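Local coordinates for hydrazine synthase subunit beta (Candidatus Kuenenia stuttgartiensis, PDB 5C2V), which serves in the complex that condenses nitric oxide with ammonium to hydrazine, and may modulate passage of the hydroxylamine intermediate between the gamma and alpha active sites, at residues 36-41 with 45-50. Numbering follows the deposited sequence.
Sequences SVTFVD and QKVTGE
Phe39 and Gly49 lie at the centre of an antiparallel hairpin, where Phe39 N gives an almost straight hydrogen bond to Gly49 O (2.9 Å, 171°). Phe39 O receives Thr48 N at 3.0 Å, the donor standing above the carbonyl plane, and more weakly Thr48 OG1. Nearer the turn, Asp41 N hydrogen-bonds to Lys46 O at 3.1 Å. Because Val40 pairs with Val47 and Thr38 with Glu50, both Thr48 and Gly49 face Phe39: a beta bulge. Glycine suits position 49, since at its backbone angles a CB would press against the carbonyl oxygen of Thr48.

A side-chain hydrogen bond links the far end: Ser36 OG donates to the anti lone pair of Glu50 OE2 (2.5 Å). Glu50 reaches it with an extended chain, CG being anti to the backbone N (chi1 -174°).

Methyl contacts are few. Beta-branched Thr38 and Val47 share a face of the sheet, and Thr38 CG2 meets Val47 CG1 at 3.7 Å, the side chains crossing at about a right angle; threonine also lets OG1 hydrogen-bond to Asn31 ND2. Beside the bulge, Thr48 CG2 touches Asp41 CB at 3.9 Å, while Asp41 OD2 accepts a hydrogen bond from Thr44 N in the turn.

The hairpin forms the outer half of a four-stranded propeller blade. Strand 36-41 lies between strands 26-31 and 46-52; Val37 and Phe39 pack against Leu69 of strand 68-73 in the next blade, and Val40 and Gln45 meet Ile9 of the gamma subunit.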
ATOM      1  N   SER B  36      63.128   2.510 -19.269  1.00 85.56           N
ATOM      2  CA  SER B  36      63.313   1.377 -20.168  1.00 64.88           C
ATOM      3  C   SER B  36      61.996   0.647 -20.411  1.00 74.62           C
ATOM      4  O   SER B  36      60.953   1.039 -19.890  1.00 84.56           O
ATOM      5  CB  SER B  36      64.351   0.408 -19.597  1.00 73.99           C
ATOM      6  OG  SER B  36      63.957  -0.067 -18.322  1.00 55.44           O
ATOM      7  N   VAL B  37      62.052  -0.415 -21.207  1.00 74.58           N
ATOM      8  CA  VAL B  37      60.872  -1.219 -21.508  1.00 56.63           C
ATOM      9  C   VAL B  37      61.144  -2.699 -21.256  1.00 60.19           C
ATOM     10  O   VAL B  37      62.098  -3.262 -21.788  1.00 67.86           O
ATOM     11  CB  VAL B  37      60.408  -1.029 -22.967  1.00 46.17           C
ATOM     12  CG1 VAL B  37      59.284  -2.000 -23.300  1.00 50.37           C
ATOM     13  CG2 VAL B  37      59.966   0.407 -23.207  1.00 46.34           C
ATOM     14  N   THR B  38      60.299  -3.322 -20.442  1.00 55.29           N
ATOM     15  CA  THR B  38      60.451  -4.730 -20.099  1.00 54.95           C
ATOM     16  C   THR B  38      59.705  -5.632 -21.078  1.00 67.27           C
ATOM     17  O   THR B  38      58.528  -5.411 -21.372  1.00 62.81           O
ATOM     18  CB  THR B  38      59.946  -5.014 -18.670  1.00 46.83           C
ATOM     19  OG1 THR B  38      60.627  -4.161 -17.742  1.00 68.51           O
ATOM     20  CG2 THR B  38      60.190  -6.467 -18.291  1.00 52.15           C
ATOM     21  N   PHE B  39      60.403  -6.647 -21.583  1.00 64.94           N
ATOM     22  CA  PHE B  39      59.800  -7.638 -22.469  1.00 63.38           C
ATOM     23  C   PHE B  39      59.400  -8.875 -21.674  1.00 68.95           C
ATOM     24  O   PHE B  39      60.195  -9.400 -20.895  1.00 69.27           O
ATOM     25  CB  PHE B  39      60.763  -8.037 -23.593  1.00 54.83           C
ATOM     26  CG  PHE B  39      60.974  -6.974 -24.639  1.00 60.35           C
ATOM     27  CD1 PHE B  39      60.451  -5.699 -24.486  1.00 70.33           C
ATOM     28  CD2 PHE B  39      61.694  -7.260 -25.789  1.00 57.02           C
ATOM     29  CE1 PHE B  39      60.653  -4.730 -25.453  1.00 71.62           C
ATOM     30  CE2 PHE B  39      61.896  -6.297 -26.758  1.00 57.88           C
ATOM     31  CZ  PHE B  39      61.374  -5.031 -26.591  1.00 66.84           C
ATOM     32  N   VAL B  40      58.169  -9.340 -21.865  1.00 66.56           N
ATOM     33  CA  VAL B  40      57.701 -10.540 -21.177  1.00 69.40           C
ATOM     34  C   VAL B  40      57.096 -11.543 -22.157  1.00 79.72           C
ATOM     35  O   VAL B  40      56.285 -11.179 -23.002  1.00 78.39           O
ATOM     36  CB  VAL B  40      56.654 -10.199 -20.092  1.00 60.49           C
ATOM     37  CG1 VAL B  40      56.155 -11.465 -19.411  1.00 70.92           C
ATOM     38  CG2 VAL B  40      57.240  -9.241 -19.065  1.00 65.02           C
ATOM     39  N   ASP B  41      57.494 -12.806 -22.049  1.00 75.37           N
ATOM     40  CA  ASP B  41      56.895 -13.851 -22.871  1.00 83.95           C
ATOM     41  C   ASP B  41      55.541 -14.243 -22.291  1.00 76.73           C
ATOM     42  O   ASP B  41      55.433 -14.558 -21.109  1.00 67.80           O
ATOM     43  CB  ASP B  41      57.815 -15.070 -22.968  1.00 79.69           C
ATOM     44  CG  ASP B  41      57.297 -16.114 -23.937  1.00 86.27           C
ATOM     45  OD1 ASP B  41      57.459 -15.921 -25.161  1.00 83.42           O
ATOM     46  OD2 ASP B  41      56.729 -17.128 -23.479  1.00 84.72           O
ATOM     47  N   GLN B  45      55.428 -16.376 -18.996  1.00 74.63           N
ATOM     48  CA  GLN B  45      55.368 -15.264 -18.041  1.00 75.90           C
ATOM     49  C   GLN B  45      56.733 -14.981 -17.418  1.00 77.71           C
ATOM     50  O   GLN B  45      56.871 -14.864 -16.200  1.00 88.53           O
ATOM     51  CB  GLN B  45      54.327 -15.542 -16.954  1.00 77.73           C
ATOM     52  CG  GLN B  45      52.907 -15.595 -17.491  1.00 76.28           C
ATOM     53  CD  GLN B  45      51.873 -15.836 -16.411  1.00 69.43           C
ATOM     54  OE1 GLN B  45      52.204 -16.219 -15.289  1.00 82.71           O
ATOM     55  NE2 GLN B  45      50.608 -15.608 -16.746  1.00 54.40           N
ATOM     56  N   LYS B  46      57.735 -14.868 -18.281  1.00 79.92           N
ATOM     57  CA  LYS B  46      59.122 -14.707 -17.869  1.00 80.64           C
ATOM     58  C   LYS B  46      59.697 -13.442 -18.493  1.00 78.47           C
ATOM     59  O   LYS B  46      59.345 -13.095 -19.620  1.00 75.52           O
ATOM     60  CB  LYS B  46      59.924 -15.942 -18.285  1.00 86.62           C
ATOM     61  CG  LYS B  46      61.432 -15.841 -18.143  1.00 90.58           C
ATOM     62  CD  LYS B  46      62.105 -17.140 -18.585  1.00 93.69           C
ATOM     63  CE  LYS B  46      61.297 -17.848 -19.667  1.00 99.39           C
ATOM     64  NZ  LYS B  46      61.593 -19.305 -19.743  1.00 80.15           N
ATOM     65  N   VAL B  47      60.576 -12.745 -17.778  1.00 74.16           N
ATOM     66  CA  VAL B  47      61.171 -11.548 -18.354  1.00 79.06           C
ATOM     67  C   VAL B  47      62.282 -11.965 -19.304  1.00 76.83           C
ATOM     68  O   VAL B  47      63.275 -12.565 -18.892  1.00 85.38           O
ATOM     69  CB  VAL B  47      61.737 -10.605 -17.274  1.00 71.15           C
ATOM     70  CG1 VAL B  47      62.446  -9.423 -17.920  1.00 66.54           C
ATOM     71  CG2 VAL B  47      60.626 -10.128 -16.352  1.00 71.17           C
ATOM     72  N   THR B  48      62.106 -11.637 -20.578  1.00 77.06           N
ATOM     73  CA  THR B  48      63.049 -12.058 -21.606  1.00 90.31           C
ATOM     74  C   THR B  48      64.068 -10.975 -21.941  1.00 88.08           C
ATOM     75  O   THR B  48      64.978 -11.197 -22.738  1.00 77.43           O
ATOM     76  CB  THR B  48      62.310 -12.475 -22.891  1.00 82.32           C
ATOM     77  OG1 THR B  48      61.486 -11.394 -23.343  1.00 91.04           O
ATOM     78  CG2 THR B  48      61.437 -13.694 -22.627  1.00 76.34           C
ATOM     79  N   GLY B  49      63.914  -9.804 -21.333  1.00 76.67           N
ATOM     80  CA  GLY B  49      64.867  -8.729 -21.526  1.00 78.22           C
ATOM     81  C   GLY B  49      64.360  -7.366 -21.099  1.00 77.47           C
ATOM     82  O   GLY B  49      63.167  -7.178 -20.861  1.00 73.85           O
ATOM     83  N   GLU B  50      65.278  -6.409 -21.011  1.00 70.99           N
ATOM     84  CA  GLU B  50      64.925  -5.026 -20.720  1.00 58.27           C
ATOM     85  C   GLU B  50      65.656  -4.098 -21.687  1.00 57.47           C
ATOM     86  O   GLU B  50      66.886  -4.034 -21.686  1.00 64.90           O
ATOM     87  CB  GLU B  50      65.264  -4.682 -19.268  1.00 58.58           C
ATOM     88  CG  GLU B  50      64.809  -3.305 -18.817  1.00 74.78           C
ATOM     89  CD  GLU B  50      64.996  -3.098 -17.326  1.00 81.58           C
ATOM     90  OE1 GLU B  50      65.442  -4.048 -16.647  1.00 90.31           O
ATOM     91  OE2 GLU B  50      64.699  -1.990 -16.832  1.00 62.73           O
TER